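Local coordinates for N-terminal acetyltransferase-like protein (Chaetomium thermophilum, PDB 5NNP) that probably serves as the helical TPR-repeat auxiliary subunit of an N-terminal acetyltransferase, wrapping around the protein chain it partners, at residues K440-N445 with G466-A471; R388-A393 with A415-H420. One frame throughout, in Å; residues are numbered along the deposited sequence.

Interaction 1: residues K440-N445 with G466-A471; sequences KDRYIN and GLFTRA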
loop_
_atom_site.group_PDB
_atom_site.type_symbol
_atom_site.label_atom_id
_atom_site.label_comp_id
_atom_site.label_asym_id
_atom_site.label_seq_id
_atom_site.Cartn_x
_atom_site.Cartn_y
_atom_site.Cartn_z
ATOM N N LYS A 440 -6.018 -20.568 -18.477
ATOM C CA LYS A 440 -7.025 -19.711 -17.833
ATOM C C LYS A 440 -6.533 -19.010 -16.560
ATOM O O LYS A 440 -7.237 -18.181 -16.002
ATOM C CB LYS A 440 -8.292 -20.516 -17.491
ATOM C CG LYS A 440 -9.262 -20.652 -18.648
ATOM C CD LYS A 440 -10.511 -21.399 -18.252
ATOM C CE LYS A 440 -11.636 -21.165 -19.262
ATOM N NZ LYS A 440 -11.520 -22.021 -20.477
ATOM N N ASP A 441 -5.326 -19.340 -16.118
ATOM C CA ASP A 441 -4.811 -18.879 -14.837
ATOM C C ASP A 441 -3.741 -17.808 -14.982
ATOM O O ASP A 441 -2.691 -18.051 -15.580
ATOM C CB ASP A 441 -4.250 -20.069 -14.087
ATOM C CG ASP A 441 -3.696 -19.704 -12.740
ATOM O OD1 ASP A 441 -4.511 -19.346 -11.858
ATOM O OD2 ASP A 441 -2.458 -19.827 -12.559
ATOM N N ARG A 442 -3.982 -16.618 -14.440
ATOM C CA ARG A 442 -3.055 -15.518 -14.705
ATOM C C ARG A 442 -1.725 -15.646 -13.946
ATOM O O ARG A 442 -0.690 -15.177 -14.425
ATOM C CB ARG A 442 -3.696 -14.165 -14.391
ATOM C CG ARG A 442 -2.895 -12.998 -14.984
ATOM C CD ARG A 442 -3.566 -11.649 -14.835
ATOM N NE ARG A 442 -2.913 -10.654 -15.682
ATOM C CZ ARG A 442 -3.296 -9.383 -15.796
ATOM N NH1 ARG A 442 -4.351 -8.929 -15.131
ATOM N NH2 ARG A 442 -2.636 -8.565 -16.599
ATOM N N TYR A 443 -1.747 -16.280 -12.776
ATOM C CA TYR A 443 -0.533 -16.414 -11.985
ATOM C C TYR A 443 0.561 -17.093 -12.764
ATOM O O TYR A 443 1.681 -16.618 -12.778
ATOM C CB TYR A 443 -0.776 -17.200 -10.699
ATOM C CG TYR A 443 0.485 -17.325 -9.866
ATOM C CD1 TYR A 443 1.438 -18.297 -10.160
ATOM C CD2 TYR A 443 0.737 -16.448 -8.817
ATOM C CE1 TYR A 443 2.595 -18.405 -9.432
ATOM C CE2 TYR A 443 1.886 -16.549 -8.083
ATOM C CZ TYR A 443 2.815 -17.538 -8.388
ATOM O OH TYR A 443 3.969 -17.651 -7.646
ATOM N N ILE A 444 0.246 -18.217 -13.400
ATOM C CA ILE A 444 1.255 -18.917 -14.171
ATOM C C ILE A 444 1.596 -18.101 -15.428
ATOM O O ILE A 444 2.729 -18.110 -15.888
ATOM C CB ILE A 444 0.815 -20.376 -14.534
ATOM C CG1 ILE A 444 2.022 -21.182 -15.030
ATOM C CG2 ILE A 444 -0.341 -20.417 -15.545
ATOM C CD1 ILE A 444 3.210 -21.149 -14.049
ATOM N N ASN A 445 0.635 -17.355 -15.961
ATOM C CA ASN A 445 0.949 -16.495 -17.092
ATOM C C ASN A 445 1.975 -15.437 -16.689
ATOM O O ASN A 445 2.930 -15.174 -17.426
ATOM C CB ASN A 445 -0.311 -15.833 -17.647
ATOM C CG ASN A 445 -0.022 -14.910 -18.830
ATOM O OD1 ASN A 445 0.348 -13.754 -18.645
ATOM N ND2 ASN A 445 -0.203 -15.419 -20.049
ATOM N N GLY A 466 -0.093 -10.209 -23.027
ATOM C CA GLY A 466 -1.178 -9.880 -23.932
ATOM C C GLY A 466 -2.316 -10.888 -23.882
ATOM O O GLY A 466 -3.454 -10.566 -24.233
ATOM N N LEU A 467 -2.026 -12.109 -23.432
ATOM C CA LEU A 467 -3.077 -13.104 -23.279
ATOM C C LEU A 467 -4.105 -12.719 -22.190
ATOM O O LEU A 467 -5.221 -13.239 -22.180
ATOM C CB LEU A 467 -2.473 -14.472 -22.975
ATOM C CG LEU A 467 -2.025 -15.378 -24.144
ATOM C CD1 LEU A 467 -1.798 -14.609 -25.440
ATOM C CD2 LEU A 467 -0.780 -16.164 -23.755
ATOM N N PHE A 468 -3.745 -11.801 -21.292
ATOM C CA PHE A 468 -4.653 -11.406 -20.206
ATOM C C PHE A 468 -4.993 -9.916 -20.117
ATOM O O PHE A 468 -5.850 -9.548 -19.324
ATOM C CB PHE A 468 -4.094 -11.874 -18.865
ATOM C CG PHE A 468 -4.322 -13.334 -18.601
ATOM C CD1 PHE A 468 -3.529 -14.291 -19.209
ATOM C CD2 PHE A 468 -5.345 -13.751 -17.756
ATOM C CE1 PHE A 468 -3.740 -15.650 -18.976
ATOM C CE2 PHE A 468 -5.571 -15.091 -17.518
ATOM C CZ PHE A 468 -4.772 -16.051 -18.134
ATOM N N THR A 469 -4.359 -9.072 -20.932
ATOM C CA THR A 469 -4.667 -7.634 -20.976
ATOM C C THR A 469 -5.858 -7.372 -21.885
ATOM O O THR A 469 -6.057 -8.105 -22.846
ATOM C CB THR A 469 -3.465 -6.801 -21.470
ATOM O OG1 THR A 469 -3.118 -7.202 -22.803
ATOM C CG2 THR A 469 -2.273 -6.959 -20.543
ATOM N N ARG A 470 -6.642 -6.334 -21.592
ATOM C CA ARG A 470 -7.864 -6.079 -22.363
ATOM C C ARG A 470 -7.534 -5.909 -23.840
ATOM O O ARG A 470 -6.586 -5.213 -24.190
ATOM C CB ARG A 470 -8.624 -4.863 -21.812
ATOM C CG ARG A 470 -9.254 -5.155 -20.452
ATOM C CD ARG A 470 -10.173 -4.042 -19.926
ATOM N NE ARG A 470 -9.441 -2.875 -19.425
ATOM C CZ ARG A 470 -8.762 -2.827 -18.276
ATOM N NH1 ARG A 470 -8.687 -3.888 -17.483
ATOM N NH2 ARG A 470 -8.141 -1.708 -17.926
ATOM N N ALA A 471 -8.323 -6.566 -24.689
ATOM C CA ALA A 471 -7.933 -6.826 -26.068
ATOM C C ALA A 471 -7.732 -5.585 -26.934
ATOM O O ALA A 471 -6.652 -5.378 -27.503
ATOM C CB ALA A 471 -8.954 -7.738 -26.714
#
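F468 and R442 find each other through their first torsions: F468 CG stands anti to its carbonyl carbon (chi1 -78°), while R442 puts CG opposite its backbone N (chi1 -166°) and runs out extended to NE. The two side chains run antiparallel, each end passing the other's stem. R442 CA sits over the face of the F468 ring, 4.0 Å from its centroid, as a CH-pi contact, and R442 CB follows at 3.8 Å from F468 CD2. Further out the guanidinium is nearly parallel to the ring, the planes 13° apart, but it covers the stem, with NE 3.6 Å from F468 CB. N445 meets the ring obliquely, its CG 3.6 Å from F468 CD1, and ND2 bonds to the carbonyl of T464. The ring edge abuts the backbone just ahead of the helix, where F468 CZ is 3.8 Å from K440 C. D441 there is the N-cap: its OD2 accepts from I444 N at 3.3 Å. Its carboxylate also forms salt bridges with a basic side chain of another protein's chain; R442 NH1 bonds a polar side chain and the backbone of that same chain. The D441 side chain is about 5 Å from the bound carboxymethyl coenzyme A. The loop after helix 458-465 thus lies on the start of helix 442-454, with helix 424-436 touching I444, N445 and L467 and helix 476-483 meeting R442 and T469.

Interaction 2: residues R388-A393 with A415-H420; sequences RDLTRA and ARIFKH. With PO4 (phosphate ion), chain U.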
loop_
_atom_site.group_PDB
_atom_site.type_symbol
_atom_site.label_atom_id
_atom_site.label_comp_id
_atom_site.label_asym_id
_atom_site.label_seq_id
_atom_site.Cartn_x
_atom_site.Cartn_y
_atom_site.Cartn_z
ATOM N N ARG A 388 19.496 -26.465 -0.241
ATOM C CA ARG A 388 19.605 -26.669 -1.680
ATOM C C ARG A 388 20.457 -27.862 -2.076
ATOM O O ARG A 388 21.582 -28.049 -1.592
ATOM C CB ARG A 388 20.158 -25.414 -2.353
ATOM C CG ARG A 388 20.188 -25.492 -3.870
ATOM C CD ARG A 388 20.236 -24.101 -4.472
ATOM N NE ARG A 388 18.970 -23.398 -4.289
ATOM C CZ ARG A 388 18.811 -22.093 -4.474
ATOM N NH1 ARG A 388 19.848 -21.353 -4.840
ATOM N NH2 ARG A 388 17.622 -21.528 -4.291
ATOM N N ASP A 389 19.886 -28.667 -2.965
ATOM C CA ASP A 389 20.603 -29.709 -3.679
ATOM C C ASP A 389 19.896 -29.865 -5.018
ATOM O O ASP A 389 18.984 -30.673 -5.158
ATOM C CB ASP A 389 20.616 -31.016 -2.887
ATOM C CG ASP A 389 21.414 -32.116 -3.576
ATOM O OD1 ASP A 389 21.522 -32.101 -4.821
ATOM O OD2 ASP A 389 21.930 -33.006 -2.864
ATOM N N LEU A 390 20.317 -29.070 -5.993
ATOM C CA LEU A 390 19.565 -28.925 -7.228
ATOM C C LEU A 390 19.477 -30.230 -8.008
ATOM O O LEU A 390 18.519 -30.455 -8.750
ATOM C CB LEU A 390 20.182 -27.832 -8.095
ATOM C CG LEU A 390 20.190 -26.450 -7.444
ATOM C CD1 LEU A 390 20.679 -25.414 -8.432
ATOM C CD2 LEU A 390 18.806 -26.090 -6.924
ATOM N N THR A 391 20.460 -31.101 -7.836
ATOM C CA THR A 391 20.428 -32.360 -8.559
ATOM C C THR A 391 19.302 -33.244 -8.032
ATOM O O THR A 391 18.494 -33.771 -8.802
ATOM C CB THR A 391 21.755 -33.103 -8.459
ATOM O OG1 THR A 391 22.767 -32.366 -9.162
ATOM C CG2 THR A 391 21.606 -34.480 -9.069
ATOM N N ARG A 392 19.246 -33.389 -6.714
ATOM C CA ARG A 392 18.202 -34.173 -6.080
ATOM C C ARG A 392 16.837 -33.550 -6.308
ATOM O O ARG A 392 15.828 -34.257 -6.431
ATOM C CB ARG A 392 18.473 -34.313 -4.583
ATOM C CG ARG A 392 19.756 -35.044 -4.284
ATOM C CD ARG A 392 19.929 -35.317 -2.804
ATOM N NE ARG A 392 18.786 -36.007 -2.229
ATOM C CZ ARG A 392 18.709 -36.355 -0.950
ATOM N NH1 ARG A 392 19.717 -36.082 -0.131
ATOM N NH2 ARG A 392 17.633 -36.975 -0.491
ATOM N N ALA A 393 16.799 -32.226 -6.358
ATOM C CA ALA A 393 15.536 -31.551 -6.553
ATOM C C ALA A 393 14.992 -31.921 -7.932
ATOM O O ALA A 393 13.806 -32.210 -8.093
ATOM C CB ALA A 393 15.698 -30.030 -6.404
ATOM N N ALA A 415 11.130 -25.555 -13.697
ATOM C CA ALA A 415 11.693 -24.334 -14.265
ATOM C C ALA A 415 12.539 -23.557 -13.254
ATOM O O ALA A 415 13.566 -22.980 -13.610
ATOM C CB ALA A 415 10.563 -23.431 -14.815
ATOM N N ARG A 416 12.098 -23.530 -12.004
ATOM C CA ARG A 416 12.773 -22.743 -10.976
ATOM C C ARG A 416 14.119 -23.365 -10.625
ATOM O O ARG A 416 15.068 -22.667 -10.266
ATOM C CB ARG A 416 11.894 -22.619 -9.727
ATOM C CG ARG A 416 12.483 -21.750 -8.633
ATOM C CD ARG A 416 11.525 -21.603 -7.456
ATOM N NE ARG A 416 10.387 -20.738 -7.765
ATOM C CZ ARG A 416 9.169 -21.172 -8.085
ATOM N NH1 ARG A 416 8.911 -22.474 -8.139
ATOM N NH2 ARG A 416 8.201 -20.298 -8.346
ATOM N N ILE A 417 14.201 -24.685 -10.751
ATOM C CA ILE A 417 15.445 -25.402 -10.516
ATOM C C ILE A 417 16.444 -25.052 -11.616
ATOM O O ILE A 417 17.633 -24.771 -11.352
ATOM C CB ILE A 417 15.195 -26.923 -10.451
ATOM C CG1 ILE A 417 14.202 -27.223 -9.325
ATOM C CG2 ILE A 417 16.484 -27.691 -10.231
ATOM C CD1 ILE A 417 13.878 -28.685 -9.142
ATOM N N PHE A 418 15.952 -25.041 -12.851
ATOM C CA PHE A 418 16.770 -24.610 -13.982
ATOM C C PHE A 418 17.288 -23.209 -13.741
ATOM O O PHE A 418 18.485 -22.960 -13.870
ATOM C CB PHE A 418 15.978 -24.656 -15.282
ATOM C CG PHE A 418 15.699 -26.042 -15.760
ATOM C CD1 PHE A 418 16.566 -27.077 -15.444
ATOM C CD2 PHE A 418 14.574 -26.316 -16.520
ATOM C CE1 PHE A 418 16.322 -28.360 -15.885
ATOM C CE2 PHE A 418 14.318 -27.595 -16.958
ATOM C CZ PHE A 418 15.194 -28.622 -16.643
ATOM N N LYS A 419 16.378 -22.300 -13.397
ATOM C CA LYS A 419 16.765 -20.952 -13.003
ATOM C C LYS A 419 17.948 -20.974 -12.026
ATOM O O LYS A 419 18.964 -20.325 -12.265
ATOM C CB LYS A 419 15.587 -20.204 -12.373
ATOM C CG LYS A 419 15.849 -18.709 -12.211
ATOM C CD LYS A 419 14.842 -18.032 -11.314
ATOM C CE LYS A 419 15.285 -18.094 -9.863
ATOM N NZ LYS A 419 14.287 -17.505 -8.918
ATOM N N HIS A 420 17.820 -21.737 -10.941
ATOM C CA HIS A 420 18.888 -21.812 -9.948
ATOM C C HIS A 420 20.143 -22.458 -10.510
ATOM O O HIS A 420 21.252 -22.128 -10.091
ATOM C CB HIS A 420 18.433 -22.572 -8.709
ATOM C CG HIS A 420 17.369 -21.869 -7.929
ATOM N ND1 HIS A 420 16.362 -22.543 -7.267
ATOM C CD2 HIS A 420 17.155 -20.555 -7.696
ATOM C CE1 HIS A 420 15.575 -21.674 -6.662
ATOM N NE2 HIS A 420 16.030 -20.458 -6.909
HETATM P P PO4 U . 10.359 -17.072 -8.698
HETATM O O1 PO4 U . 10.879 -17.986 -9.779
HETATM O O2 PO4 U . 11.523 -16.663 -7.822
HETATM O O3 PO4 U . 9.737 -15.831 -9.303
HETATM O O4 PO4 U . 9.313 -17.810 -7.895
#
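Successive antiparallel helices of an alpha-alpha solenoid meet here, the start of helix 390-403 against the end of helix 408-421, and the polar part of the contact is a stack of R388 on H420. The guanidinium lies flat on the imidazole, centres 3.7 Å apart and planes at 25°, with NH2 over the middle of the ring. A bend in the R388 chain at chi3 (-70°) brings the group over that face; the carbonyl oxygen of R416 lies against the opposite one. N383 secures both partners, its backbone O bonding R388 NE and its OD1 bonding H420 ND1. A leucine in place of H420 would probably leave the R388 guanidinium without its flat partner and N383 OD1 without its mate. Residues 388-393 fall in a predicted TPR repeat, and behind the stack the helices pack through apolar atoms: L390 CD1 reaches H420 CB at 3.6 Å, L390 CB lies alongside I417 CG2 at 4.3 Å, and A393 CB meets I417 CD1 at 3.6 Å. D389 caps helix 390-403, its OD1 accepting from R392 N at 3.2 Å. Also on helix 408-421, R416 turns its guanidinium edge to a phosphate ion, probably from the crystallisation liquor. R416 NE and NH2 both donate to phosphate O4, at 3.1 and 2.8 Å, K419 NZ lies near O2, and K450 on helix 442-454 bonds the same ion.

Interaction 2 comes first along the chain and is complete before interaction 1 begins; both belong to one run of helices of the NatA auxiliary-subunit family. Their centres are 27 Å apart, yet their nearest atoms come within about 5 Å, where the side chains of R416 and Y443 extend toward each other from neighbouring helices 408-421 and 442-454. R416 and K419 pack on Y451 of helix 442-454, while Y443 and I444 pack back on M412 of helix 408-421. Helix 424-436 touches segments of both interactions, through I444, N445 and L467 in one and A415 and F418 in the other. Interaction 1 faces the other protein's chain and the bound coenzyme; no other protein chain of the assembly touches interaction 2, which joins helices within the superhelix.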